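Local coordinates for protein pyruvate kinase (Pyrobaculum aerophilum, PDB 3QTG) that catalyses the last step of glycolysis, in which phosphoenolpyruvate and ADP are converted to pyruvate and ATP, at residues A[15-20]-A[314-319]; A[347-352]-A[394-399]; A[361-366]-A[388-393]; A[376-381]-A[444-449]. All blocks are in the same frame, centred on the assembly; numbering follows the deposited sequence.

Contact 1: residues A[15-20]-A[314-319]; sequences NLTKRV and MGVDSL
Leu319 and Thr17 carry most of the side-chain contact: CG2 of Thr17 meets CG of Leu319 at 4.1 Å, the two side chains meeting at a slant. Thr17 has CG2 anti to the backbone N (its OG1 at chi1 -48°), which turns the methyl to Leu319 and also lays it 4.0 Å from Val316 O. The hydroxyl serves a different purpose: OG1 donates to a water 2.5 Å away, which in turn donates to the carbonyl oxygen of Val316, and it is probably hydrogen-bonded to the Tyr347 hydroxyl. Beyond Thr17 the two segments run as parallel strands, the first and the eighth of the TIM barrel, so their pairing closes the barrel, joining strands almost three hundred residues apart in the chain. Lys18 is gripped through both of its backbone polar atoms: its N donates to Asp317 O at 2.8 Å, and its O accepts from Leu319 N at 2.9 Å. Val20 N then bonds to Leu319 O at 2.9 Å, so Leu319 too is held through both its N and its O. CB of Lys18 lies 3.9 Å from CB of Ser318. The bent lysine chain then leads away and puts NZ among the carbonyl oxygens of Ser413, Val415 and Leu418. Farther along the strand, the side chain of Val20 lies about 4 Å from that of Arg46, a probable substrate-binding residue.

Contact 2: residues A[347-352]-A[394-399]; sequences YQIPQS and RPRGVV
Two irregular loops face each other without a backbone hydrogen bond, Tyr347 opposite Arg396 and Pro350 opposite Arg394, the CA atoms of Pro350 and Arg394 being 7.5 Å apart. The segment 347-352 belongs to the connection that leaves helix 331-343 of the barrel domain and runs to helix 358-373 of the C-terminal alpha/beta domain, while 394-399 leads into strand 399-403 of the latter; the contact therefore ties the connector to the domain it enters. Arg396 buries the most surface. Its chain bends at chi2 (-66°) and again at chi3, which swings the flat guanidinium into the curve of the connector. CB of Tyr347 sits over the centre of one face, 4.1 Å above the plane, whereas CD of Pro350 comes to the edge, 3.4 Å from NH1. Ile349 crosses at about a right angle, its CG1 3.9 Å from NH2. One ring atom on, CG of Pro350 rests 3.6 Å from CG of Arg394, a purely aliphatic touch. Arg394 spends its guanidinium away from the connector, NE on Gly315 O, NH1 on Ala391 O and NH2 in a salt bridge with Asp317, with Trp416 making a cation-pi contact. The two arginines thus differ in role: Arg394 offers Pro350 only its methylene stem and uses its charge toward the barrel and the Ala391 carbonyl, while Arg396 meets the connector with its charged plane, one face under Tyr347 CB and an edge at Pro350 CD, which implies packing of a charged group on carbon.

Contact 3: residues A[361-366]-A[388-393]; sequences RFAKGL and RRIAKF
Arg389 is the first residue of 388-393 to touch helix 358-373: its CG lies 3.6 Å from CB of Ala363. With CG anti to the backbone N (chi1 -173°) the aliphatic stem runs out over the alanine, and the bend at chi3 then turns the guanidinium to Asp360, which receives a salt bridge from NH2 and another from Lys392. Ile390 brings CG1 to 4.3 Å from the same Ala363 methyl, while its side chain packs on Ile377 and Val379 of the central sheet. Next to touch is Phe393, whose N bonds back to Ile390 O and whose ring lies flat against Lys364. CB of Lys364 stands 3.9 Å from the ring centroid, 15° off the normal, a CH-pi contact; the lysine backbone N also lies over the ring, 3.7 Å from CE2. The two side chains cross at about a right angle, the lysine stem lying along the ring, with CD of Lys364 3.9 Å from CE1 of Phe393. This joins two helices beside one face of the sheet. An alanine methyl, aliphatic stems and one aromatic face do the touching, with no hydrogen bond across, which implies cohesion by dispersion and CH-pi contact.

Contact 4: residues A[376-381]-A[444-449]; sequences NILVFS and FVATYG. With SO4 (sulfate ion), chain C.
Strands 376-380 and 444-448 run parallel, their axes 4.6 Å apart and inclined by 18°, and pair in register from Asn376 with Phe444 to Val379 with Thr447. Asn376, Leu378 and Phe380 bond in turn with Val445 and Thr447: Val445 N to Asn376 O, Leu378 N to Val445 O, Thr447 N to Leu378 O and Phe380 N to Thr447 O, each at 2.9 Å. On one face CB of Leu378 meets CB of Ala446 at 3.9 Å, and CD1 of Leu378 reaches CB of Phe444 at 4.1 Å; helix 428-439 covers it. The other face, with Ile377, Val379, Val445 and Thr447, lies under helices 358-373 and 385-391. Thr447 OG1 is buried there with no partner in the model. At the C-terminal end Ser381 OG donates to sulfate O3 at 2.6 Å, and a water 3.0 Å from Gly449 N also lies within bonding distance of Phe380 O. Backbone N atoms of Met382, Ser383, Thr385 and Leu386 and the Tyr428 hydroxyl complete the sulfate site. Amides at a helix start suit an anion, and this loop probably corresponds to the fructose 1,6-bisphosphate phosphate loop of regulated relatives; the sulfate, probably from the crystallisation liquor, is consistent with that.

How the contacts relate
The contacts step outward from the barrel to the C-terminal domain. Contact 1 closes the barrel, and contact 2, its centre about 11 Å away, is bound to it by a salt bridge between Asp317 OD2 and Arg394 NH2 of 2.7 Å. Contact 3 lies inside the chain loop that contact 2 closes. Contacts 3 and 4 form one layered core: Ile390 CD1 lies 3.4 Å from Val379 CG2. Of the four, contact 1 lies nearest the active site, the Val20 side chain about 4 Å from that of Arg46 (probable substrate binding) and about 9 Å from that of Asp80 (probable potassium binding); contact 4, centred about 21 Å from contact 1, holds the sulfate.

Contact 1: residues A[15-20]-A[314-319]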
loop_
_atom_site.group_PDB
_atom_site.type_symbol
_atom_site.label_atom_id
_atom_site.label_comp_id
_atom_site.label_asym_id
_atom_site.label_seq_id
_atom_site.Cartn_x
_atom_site.Cartn_y
_atom_site.Cartn_z
ATOM N N ASN A 15 -23.627 10.200 19.386
ATOM C CA ASN A 15 -23.710 9.264 18.277
ATOM C C ASN A 15 -23.224 9.828 16.941
ATOM O O ASN A 15 -23.401 11.010 16.622
ATOM C CB ASN A 15 -25.109 8.608 18.175
ATOM C CG ASN A 15 -25.299 7.460 19.178
ATOM O OD1 ASN A 15 -26.389 7.265 19.728
ATOM N ND2 ASN A 15 -24.232 6.701 19.422
ATOM N N LEU A 16 -22.574 8.954 16.182
ATOM C CA LEU A 16 -22.140 9.273 14.838
ATOM C C LEU A 16 -23.237 8.832 13.903
ATOM O O LEU A 16 -23.607 9.576 13.006
ATOM C CB LEU A 16 -20.809 8.598 14.540
ATOM C CG LEU A 16 -19.647 8.898 15.510
ATOM C CD1 LEU A 16 -18.371 8.253 14.992
ATOM C CD2 LEU A 16 -19.439 10.399 15.684
ATOM N N THR A 17 -23.782 7.638 14.154
ATOM C CA THR A 17 -24.990 7.162 13.476
ATOM C C THR A 17 -26.195 7.939 14.000
ATOM O O THR A 17 -26.407 8.036 15.201
ATOM C CB THR A 17 -25.230 5.673 13.708
ATOM O OG1 THR A 17 -24.014 4.958 13.467
ATOM C CG2 THR A 17 -26.317 5.159 12.769
ATOM N N LYS A 18 -26.967 8.497 13.078
ATOM C CA LYS A 18 -28.134 9.287 13.434
ATOM C C LYS A 18 -29.406 8.438 13.559
ATOM O O LYS A 18 -29.551 7.399 12.920
ATOM C CB LYS A 18 -28.308 10.461 12.452
ATOM C CG LYS A 18 -27.074 11.381 12.371
ATOM C CD LYS A 18 -26.658 11.866 13.759
ATOM C CE LYS A 18 -25.511 12.832 13.699
ATOM N NZ LYS A 18 -25.892 13.964 12.824
ATOM N N ARG A 19 -30.319 8.907 14.403
ATOM C CA ARG A 19 -31.470 8.127 14.853
ATOM C C ARG A 19 -32.731 8.837 14.381
ATOM O O ARG A 19 -32.981 9.991 14.748
ATOM C CB ARG A 19 -31.457 8.022 16.389
ATOM C CG ARG A 19 -30.151 7.460 17.005
ATOM C CD ARG A 19 -29.866 8.011 18.425
ATOM N NE ARG A 19 -29.761 9.473 18.413
ATOM C CZ ARG A 19 -29.555 10.251 19.472
ATOM N NH1 ARG A 19 -29.428 9.741 20.693
ATOM N NH2 ARG A 19 -29.471 11.561 19.303
ATOM N N VAL A 20 -33.496 8.154 13.533
ATOM C CA VAL A 20 -34.752 8.676 13.010
ATOM C C VAL A 20 -35.933 7.818 13.500
ATOM O O VAL A 20 -35.876 6.591 13.439
ATOM C CB VAL A 20 -34.731 8.760 11.448
ATOM C CG1 VAL A 20 -36.145 8.954 10.866
ATOM C CG2 VAL A 20 -33.803 9.870 11.000
ATOM N N MET A 314 -21.392 -0.698 9.318
ATOM C CA MET A 314 -21.117 -0.491 7.894
ATOM C C MET A 314 -20.860 0.975 7.601
ATOM O O MET A 314 -20.316 1.315 6.559
ATOM C CB MET A 314 -22.307 -0.919 7.041
ATOM C CG MET A 314 -22.556 -2.400 6.905
ATOM S SD MET A 314 -23.842 -2.632 5.631
ATOM C CE MET A 314 -22.792 -2.606 4.180
ATOM N N GLY A 315 -21.288 1.845 8.512
ATOM C CA GLY A 315 -21.051 3.279 8.379
ATOM C C GLY A 315 -22.188 4.058 7.729
ATOM O O GLY A 315 -21.947 5.107 7.152
ATOM N N VAL A 316 -23.428 3.575 7.860
ATOM C CA VAL A 316 -24.602 4.333 7.393
ATOM C C VAL A 316 -24.743 5.641 8.177
ATOM O O VAL A 316 -24.340 5.703 9.352
ATOM C CB VAL A 316 -25.927 3.494 7.509
ATOM C CG1 VAL A 316 -25.837 2.240 6.646
ATOM C CG2 VAL A 316 -26.233 3.123 8.981
ATOM N N ASP A 317 -25.313 6.672 7.543
ATOM C CA ASP A 317 -25.551 7.957 8.212
ATOM C C ASP A 317 -26.639 7.859 9.276
ATOM O O ASP A 317 -26.548 8.522 10.309
ATOM C CB ASP A 317 -26.015 9.049 7.238
ATOM C CG ASP A 317 -24.992 9.403 6.190
ATOM O OD1 ASP A 317 -24.415 10.519 6.257
ATOM O OD2 ASP A 317 -24.799 8.586 5.276
ATOM N N SER A 318 -27.698 7.107 8.986
ATOM C CA SER A 318 -28.864 7.007 9.890
ATOM C C SER A 318 -29.617 5.666 9.842
ATOM O O SER A 318 -29.500 4.893 8.865
ATOM C CB SER A 318 -29.835 8.181 9.686
ATOM O OG SER A 318 -30.228 8.311 8.333
ATOM N N LEU A 319 -30.374 5.408 10.917
ATOM C CA LEU A 319 -31.286 4.266 11.034
ATOM C C LEU A 319 -32.678 4.796 11.365
ATOM O O LEU A 319 -32.838 5.649 12.243
ATOM C CB LEU A 319 -30.826 3.253 12.101
ATOM C CG LEU A 319 -29.414 2.618 11.972
ATOM C CD1 LEU A 319 -29.011 1.900 13.245
ATOM C CD2 LEU A 319 -29.292 1.653 10.799
HETATM O O HOH W 1 -23.752 3.978 11.214
#

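Contact 2: residues A[347-352]-A[394-399]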
loop_
_atom_site.group_PDB
_atom_site.type_symbol
_atom_site.label_atom_id
_atom_site.label_comp_id
_atom_site.label_asym_id
_atom_site.label_seq_id
_atom_site.Cartn_x
_atom_site.Cartn_y
_atom_site.Cartn_z
ATOM N N TYR A 347 -16.946 0.867 14.407
ATOM C CA TYR A 347 -17.221 1.002 12.993
ATOM C C TYR A 347 -16.154 0.306 12.195
ATOM O O TYR A 347 -14.967 0.431 12.487
ATOM C CB TYR A 347 -17.305 2.480 12.612
ATOM C CG TYR A 347 -18.511 3.155 13.230
ATOM C CD1 TYR A 347 -19.773 3.020 12.651
ATOM C CD2 TYR A 347 -18.401 3.897 14.404
ATOM C CE1 TYR A 347 -20.890 3.602 13.225
ATOM C CE2 TYR A 347 -19.535 4.498 14.989
ATOM C CZ TYR A 347 -20.763 4.351 14.382
ATOM O OH TYR A 347 -21.894 4.922 14.921
ATOM N N GLN A 348 -16.576 -0.432 11.186
ATOM C CA GLN A 348 -15.609 -1.098 10.342
ATOM C C GLN A 348 -15.299 -0.253 9.133
ATOM O O GLN A 348 -16.194 0.050 8.351
ATOM C CB GLN A 348 -16.070 -2.495 9.965
ATOM C CG GLN A 348 -15.466 -3.544 10.886
ATOM C CD GLN A 348 -16.171 -4.890 10.801
ATOM O OE1 GLN A 348 -15.518 -5.941 10.806
ATOM N NE2 GLN A 348 -17.513 -4.867 10.731
ATOM N N ILE A 349 -14.018 0.119 9.005
ATOM C CA ILE A 349 -13.510 0.966 7.916
ATOM C C ILE A 349 -14.448 1.000 6.690
ATOM O O ILE A 349 -14.536 0.043 5.924
ATOM C CB ILE A 349 -12.046 0.600 7.521
ATOM C CG1 ILE A 349 -11.112 0.751 8.736
ATOM C CG2 ILE A 349 -11.566 1.463 6.324
ATOM C CD1 ILE A 349 -9.689 0.247 8.516
ATOM N N PRO A 350 -15.161 2.114 6.520
ATOM C CA PRO A 350 -16.158 2.200 5.452
ATOM C C PRO A 350 -15.539 2.384 4.064
ATOM O O PRO A 350 -14.390 2.850 3.944
ATOM C CB PRO A 350 -16.986 3.431 5.840
ATOM C CG PRO A 350 -16.068 4.263 6.623
ATOM C CD PRO A 350 -15.072 3.356 7.304
ATOM N N GLN A 351 -16.284 1.968 3.042
ATOM C CA GLN A 351 -16.045 2.362 1.651
ATOM C C GLN A 351 -15.706 3.865 1.571
ATOM O O GLN A 351 -16.454 4.710 2.099
ATOM C CB GLN A 351 -17.306 2.034 0.823
ATOM C CG GLN A 351 -17.357 2.611 -0.575
ATOM C CD GLN A 351 -16.524 1.812 -1.567
ATOM O OE1 GLN A 351 -16.769 0.617 -1.795
ATOM N NE2 GLN A 351 -15.538 2.469 -2.170
ATOM N N SER A 352 -14.577 4.190 0.931
ATOM C CA SER A 352 -14.180 5.589 0.720
ATOM C C SER A 352 -14.928 6.163 -0.479
ATOM O O SER A 352 -15.118 5.471 -1.476
ATOM C CB SER A 352 -12.666 5.702 0.473
ATOM O OG SER A 352 -12.237 7.068 0.451
ATOM N N ARG A 394 -16.277 10.112 6.475
ATOM C CA ARG A 394 -16.453 9.309 7.691
ATOM C C ARG A 394 -15.432 9.619 8.803
ATOM O O ARG A 394 -14.726 8.722 9.294
ATOM C CB ARG A 394 -16.513 7.804 7.356
ATOM C CG ARG A 394 -17.782 7.387 6.548
ATOM C CD ARG A 394 -19.043 7.726 7.328
ATOM N NE ARG A 394 -20.316 7.252 6.753
ATOM C CZ ARG A 394 -21.133 8.009 6.039
ATOM N NH1 ARG A 394 -20.769 9.248 5.778
ATOM N NH2 ARG A 394 -22.308 7.529 5.576
ATOM N N PRO A 395 -15.377 10.896 9.234
ATOM C CA PRO A 395 -14.543 11.211 10.421
ATOM C C PRO A 395 -15.057 10.419 11.620
ATOM O O PRO A 395 -16.265 10.146 11.701
ATOM C CB PRO A 395 -14.783 12.704 10.630
ATOM C CG PRO A 395 -16.166 12.958 9.898
ATOM C CD PRO A 395 -16.101 12.072 8.720
ATOM N N ARG A 396 -14.168 10.058 12.542
ATOM C CA ARG A 396 -14.481 9.063 13.552
ATOM C C ARG A 396 -14.924 9.692 14.857
ATOM O O ARG A 396 -15.109 8.999 15.863
ATOM C CB ARG A 396 -13.268 8.149 13.806
ATOM C CG ARG A 396 -13.019 7.092 12.756
ATOM C CD ARG A 396 -14.148 6.101 12.762
ATOM N NE ARG A 396 -13.712 4.758 12.370
ATOM C CZ ARG A 396 -13.909 4.232 11.164
ATOM N NH1 ARG A 396 -14.533 4.938 10.220
ATOM N NH2 ARG A 396 -13.482 3.002 10.910
ATOM N N GLY A 397 -15.069 11.007 14.856
ATOM C CA GLY A 397 -15.546 11.729 16.031
ATOM C C GLY A 397 -16.563 12.738 15.565
ATOM O O GLY A 397 -16.718 12.961 14.350
ATOM N N VAL A 398 -17.276 13.324 16.517
ATOM C CA VAL A 398 -18.263 14.369 16.231
ATOM C C VAL A 398 -17.671 15.554 15.468
ATOM O O VAL A 398 -16.555 15.973 15.734
ATOM C CB VAL A 398 -18.951 14.862 17.526
ATOM C CG1 VAL A 398 -19.833 16.080 17.252
ATOM C CG2 VAL A 398 -19.773 13.731 18.129
ATOM N N VAL A 399 -18.446 16.067 14.509
ATOM C CA VAL A 399 -18.090 17.228 13.709
ATOM C C VAL A 399 -19.057 18.341 14.081
ATOM O O VAL A 399 -20.267 18.278 13.782
ATOM C CB VAL A 399 -18.140 16.914 12.173
ATOM C CG1 VAL A 399 -17.704 18.127 11.332
ATOM C CG2 VAL A 399 -17.301 15.689 11.843
#

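Contact 3: residues A[361-366]-A[388-393]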
loop_
_atom_site.group_PDB
_atom_site.type_symbol
_atom_site.label_atom_id
_atom_site.label_comp_id
_atom_site.label_asym_id
_atom_site.label_seq_id
_atom_site.Cartn_x
_atom_site.Cartn_y
_atom_site.Cartn_z
ATOM N N ARG A 361 -10.420 16.391 -2.379
ATOM C CA ARG A 361 -9.050 16.153 -1.901
ATOM C C ARG A 361 -8.784 16.983 -0.650
ATOM O O ARG A 361 -8.252 16.464 0.308
ATOM C CB ARG A 361 -7.998 16.433 -2.984
ATOM C CG ARG A 361 -8.316 15.740 -4.293
ATOM C CD ARG A 361 -7.181 15.795 -5.333
ATOM N NE ARG A 361 -7.540 14.964 -6.479
ATOM C CZ ARG A 361 -7.183 13.687 -6.617
ATOM N NH1 ARG A 361 -6.427 13.088 -5.689
ATOM N NH2 ARG A 361 -7.582 13.009 -7.694
ATOM N N PHE A 362 -9.206 18.247 -0.642
ATOM C CA PHE A 362 -9.085 19.097 0.555
ATOM C C PHE A 362 -9.772 18.463 1.773
ATOM O O PHE A 362 -9.154 18.330 2.845
ATOM C CB PHE A 362 -9.661 20.497 0.290
ATOM C CG PHE A 362 -9.687 21.411 1.506
ATOM C CD1 PHE A 362 -8.543 22.079 1.915
ATOM C CD2 PHE A 362 -10.867 21.618 2.210
ATOM C CE1 PHE A 362 -8.567 22.939 3.005
ATOM C CE2 PHE A 362 -10.915 22.464 3.299
ATOM C CZ PHE A 362 -9.750 23.134 3.708
ATOM N N ALA A 363 -11.040 18.066 1.607
ATOM C CA ALA A 363 -11.840 17.527 2.732
ATOM C C ALA A 363 -11.289 16.194 3.269
ATOM O O ALA A 363 -11.150 16.014 4.475
ATOM C CB ALA A 363 -13.314 17.412 2.355
ATOM N N LYS A 364 -10.939 15.290 2.365
ATOM C CA LYS A 364 -10.258 14.042 2.714
ATOM C C LYS A 364 -8.969 14.296 3.516
ATOM O O LYS A 364 -8.744 13.655 4.543
ATOM C CB LYS A 364 -9.919 13.252 1.445
ATOM C CG LYS A 364 -9.306 11.905 1.707
ATOM C CD LYS A 364 -9.262 11.090 0.443
ATOM C CE LYS A 364 -8.589 9.733 0.655
ATOM N NZ LYS A 364 -7.081 9.900 0.676
ATOM N N GLY A 365 -8.128 15.213 3.028
ATOM C CA GLY A 365 -6.867 15.562 3.694
ATOM C C GLY A 365 -7.093 16.103 5.093
ATOM O O GLY A 365 -6.387 15.736 6.017
ATOM N N LEU A 366 -8.103 16.956 5.248
ATOM C CA LEU A 366 -8.549 17.421 6.568
ATOM C C LEU A 366 -8.980 16.319 7.537
ATOM O O LEU A 366 -8.592 16.323 8.714
ATOM C CB LEU A 366 -9.673 18.437 6.433
ATOM C CG LEU A 366 -9.321 19.838 6.907
ATOM C CD1 LEU A 366 -8.002 20.360 6.267
ATOM C CD2 LEU A 366 -10.488 20.725 6.599
ATOM N N ARG A 388 -21.190 18.498 4.801
ATOM C CA ARG A 388 -21.465 17.252 4.071
ATOM C C ARG A 388 -20.245 16.631 3.371
ATOM O O ARG A 388 -20.081 15.407 3.377
ATOM C CB ARG A 388 -22.586 17.465 3.052
ATOM C CG ARG A 388 -23.982 17.546 3.690
ATOM C CD ARG A 388 -25.040 17.890 2.627
ATOM N NE ARG A 388 -26.270 18.404 3.235
ATOM C CZ ARG A 388 -27.334 17.645 3.480
ATOM N NH1 ARG A 388 -27.318 16.348 3.157
ATOM N NH2 ARG A 388 -28.420 18.174 4.035
ATOM N N ARG A 389 -19.405 17.452 2.748
ATOM C CA ARG A 389 -18.231 16.900 2.093
ATOM C C ARG A 389 -17.270 16.263 3.122
ATOM O O ARG A 389 -16.648 15.255 2.847
ATOM C CB ARG A 389 -17.528 17.947 1.235
ATOM C CG ARG A 389 -16.377 17.375 0.400
ATOM C CD ARG A 389 -15.623 18.450 -0.379
ATOM N NE ARG A 389 -16.523 19.429 -0.976
ATOM C CZ ARG A 389 -17.178 19.267 -2.118
ATOM N NH1 ARG A 389 -17.995 20.231 -2.547
ATOM N NH2 ARG A 389 -17.030 18.150 -2.832
ATOM N N ILE A 390 -17.172 16.847 4.305
ATOM C CA ILE A 390 -16.356 16.271 5.371
ATOM C C ILE A 390 -16.957 14.957 5.848
ATOM O O ILE A 390 -16.236 13.960 5.967
ATOM C CB ILE A 390 -16.139 17.258 6.566
ATOM C CG1 ILE A 390 -15.039 18.274 6.210
ATOM C CG2 ILE A 390 -15.749 16.496 7.846
ATOM C CD1 ILE A 390 -15.172 19.581 6.929
ATOM N N ALA A 391 -18.267 14.969 6.111
ATOM C CA ALA A 391 -18.976 13.789 6.622
ATOM C C ALA A 391 -18.830 12.555 5.756
ATOM O O ALA A 391 -18.754 11.435 6.275
ATOM C CB ALA A 391 -20.463 14.093 6.865
ATOM N N LYS A 392 -18.796 12.741 4.440
ATOM C CA LYS A 392 -18.794 11.572 3.546
ATOM C C LYS A 392 -17.504 10.790 3.646
ATOM O O LYS A 392 -17.461 9.636 3.233
ATOM C CB LYS A 392 -19.084 11.948 2.093
ATOM C CG LYS A 392 -17.964 12.650 1.377
ATOM C CD LYS A 392 -18.436 13.173 0.037
ATOM C CE LYS A 392 -17.234 13.495 -0.822
ATOM N NZ LYS A 392 -17.659 14.102 -2.090
ATOM N N PHE A 393 -16.452 11.422 4.186
ATOM C CA PHE A 393 -15.190 10.716 4.393
ATOM C C PHE A 393 -15.157 10.063 5.746
ATOM O O PHE A 393 -14.131 9.531 6.128
ATOM C CB PHE A 393 -13.967 11.632 4.180
ATOM C CG PHE A 393 -13.810 12.079 2.751
ATOM C CD1 PHE A 393 -13.286 11.217 1.791
ATOM C CD2 PHE A 393 -14.229 13.347 2.361
ATOM C CE1 PHE A 393 -13.162 11.633 0.462
ATOM C CE2 PHE A 393 -14.099 13.764 1.060
ATOM C CZ PHE A 393 -13.555 12.901 0.109
#

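Contact 4: residues A[376-381]-A[444-449]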
loop_
_atom_site.group_PDB
_atom_site.type_symbol
_atom_site.label_atom_id
_atom_site.label_comp_id
_atom_site.label_asym_id
_atom_site.label_seq_id
_atom_site.Cartn_x
_atom_site.Cartn_y
_atom_site.Cartn_z
ATOM N N ASN A 376 -10.860 16.942 17.009
ATOM C CA ASN A 376 -12.215 17.181 16.516
ATOM C C ASN A 376 -12.235 18.190 15.382
ATOM O O ASN A 376 -11.445 19.145 15.366
ATOM C CB ASN A 376 -13.193 17.591 17.633
ATOM C CG ASN A 376 -13.665 16.385 18.460
ATOM O OD1 ASN A 376 -14.723 15.757 18.189
ATOM N ND2 ASN A 376 -12.851 16.017 19.435
ATOM N N ILE A 377 -13.136 17.953 14.432
ATOM C CA ILE A 377 -13.350 18.863 13.320
ATOM C C ILE A 377 -14.484 19.803 13.614
ATOM O O ILE A 377 -15.561 19.385 14.072
ATOM C CB ILE A 377 -13.606 18.115 11.987
ATOM C CG1 ILE A 377 -12.458 17.142 11.717
ATOM C CG2 ILE A 377 -13.867 19.126 10.816
ATOM C CD1 ILE A 377 -12.640 16.218 10.468
ATOM N N LEU A 378 -14.222 21.081 13.337
ATOM C CA LEU A 378 -15.205 22.146 13.430
ATOM C C LEU A 378 -15.340 22.755 12.045
ATOM O O LEU A 378 -14.339 22.986 11.391
ATOM C CB LEU A 378 -14.725 23.225 14.419
ATOM C CG LEU A 378 -14.786 23.024 15.934
ATOM C CD1 LEU A 378 -14.084 21.747 16.393
ATOM C CD2 LEU A 378 -14.145 24.250 16.620
ATOM N N VAL A 379 -16.562 23.000 11.591
ATOM C CA VAL A 379 -16.800 23.587 10.264
ATOM C C VAL A 379 -17.775 24.735 10.384
ATOM O O VAL A 379 -18.837 24.580 11.008
ATOM C CB VAL A 379 -17.488 22.587 9.262
ATOM C CG1 VAL A 379 -17.449 23.124 7.827
ATOM C CG2 VAL A 379 -16.878 21.220 9.328
ATOM N N PHE A 380 -17.446 25.869 9.763
ATOM C CA PHE A 380 -18.445 26.899 9.522
ATOM C C PHE A 380 -18.946 26.839 8.078
ATOM O O PHE A 380 -18.187 26.936 7.107
ATOM C CB PHE A 380 -18.019 28.315 9.944
ATOM C CG PHE A 380 -19.201 29.218 10.247
ATOM C CD1 PHE A 380 -19.807 29.196 11.500
ATOM C CD2 PHE A 380 -19.732 30.049 9.269
ATOM C CE1 PHE A 380 -20.911 30.013 11.785
ATOM C CE2 PHE A 380 -20.855 30.854 9.537
ATOM C CZ PHE A 380 -21.440 30.828 10.799
ATOM N N SER A 381 -20.254 26.653 7.963
ATOM C CA SER A 381 -20.865 26.276 6.712
ATOM C C SER A 381 -22.141 27.083 6.516
ATOM O O SER A 381 -23.014 27.067 7.376
ATOM C CB SER A 381 -21.162 24.773 6.747
ATOM O OG SER A 381 -21.440 24.266 5.461
ATOM N N PHE A 444 -7.996 20.551 17.935
ATOM C CA PHE A 444 -9.029 20.804 16.928
ATOM C C PHE A 444 -8.466 21.163 15.545
ATOM O O PHE A 444 -7.333 21.653 15.425
ATOM C CB PHE A 444 -10.087 21.812 17.410
ATOM C CG PHE A 444 -9.598 23.242 17.495
ATOM C CD1 PHE A 444 -9.390 23.998 16.340
ATOM C CD2 PHE A 444 -9.392 23.845 18.739
ATOM C CE1 PHE A 444 -8.944 25.314 16.410
ATOM C CE2 PHE A 444 -8.936 25.179 18.832
ATOM C CZ PHE A 444 -8.709 25.912 17.667
ATOM N N VAL A 445 -9.276 20.872 14.521
ATOM C CA VAL A 445 -9.076 21.278 13.142
ATOM C C VAL A 445 -10.357 21.999 12.724
ATOM O O VAL A 445 -11.410 21.358 12.550
ATOM C CB VAL A 445 -8.828 20.060 12.222
ATOM C CG1 VAL A 445 -8.809 20.466 10.741
ATOM C CG2 VAL A 445 -7.541 19.312 12.599
ATOM N N ALA A 446 -10.277 23.326 12.584
ATOM C CA ALA A 446 -11.432 24.161 12.279
ATOM C C ALA A 446 -11.327 24.756 10.875
ATOM O O ALA A 446 -10.303 25.315 10.535
ATOM C CB ALA A 446 -11.566 25.271 13.325
ATOM N N THR A 447 -12.386 24.630 10.067
ATOM C CA THR A 447 -12.394 25.147 8.682
ATOM C C THR A 447 -13.645 25.859 8.214
ATOM O O THR A 447 -14.736 25.671 8.740
ATOM C CB THR A 447 -12.301 24.036 7.588
ATOM O OG1 THR A 447 -12.729 22.762 8.101
ATOM C CG2 THR A 447 -10.982 23.962 7.005
ATOM N N TYR A 448 -13.462 26.630 7.154
ATOM C CA TYR A 448 -14.530 26.985 6.236
ATOM C C TYR A 448 -13.950 27.048 4.816
ATOM O O TYR A 448 -12.720 27.150 4.625
ATOM C CB TYR A 448 -15.208 28.318 6.626
ATOM C CG TYR A 448 -14.315 29.534 6.517
ATOM C CD1 TYR A 448 -14.008 30.078 5.274
ATOM C CD2 TYR A 448 -13.779 30.140 7.654
ATOM C CE1 TYR A 448 -13.182 31.182 5.147
ATOM C CE2 TYR A 448 -12.957 31.258 7.543
ATOM C CZ TYR A 448 -12.669 31.769 6.277
ATOM O OH TYR A 448 -11.847 32.854 6.116
ATOM N N GLY A 449 -14.835 26.990 3.821
ATOM C CA GLY A 449 -14.412 27.265 2.466
ATOM C C GLY A 449 -15.454 27.011 1.412
ATOM O O GLY A 449 -16.119 25.977 1.437
HETATM S S SO4 C . -20.689 26.116 2.615
HETATM O O1 SO4 C . -20.567 27.309 3.422
HETATM O O2 SO4 C . -22.115 25.879 2.355
HETATM O O3 SO4 C . -20.135 24.959 3.317
HETATM O O4 SO4 C . -19.992 26.232 1.334
HETATM O O HOH W 2 -17.584 26.316 4.760
#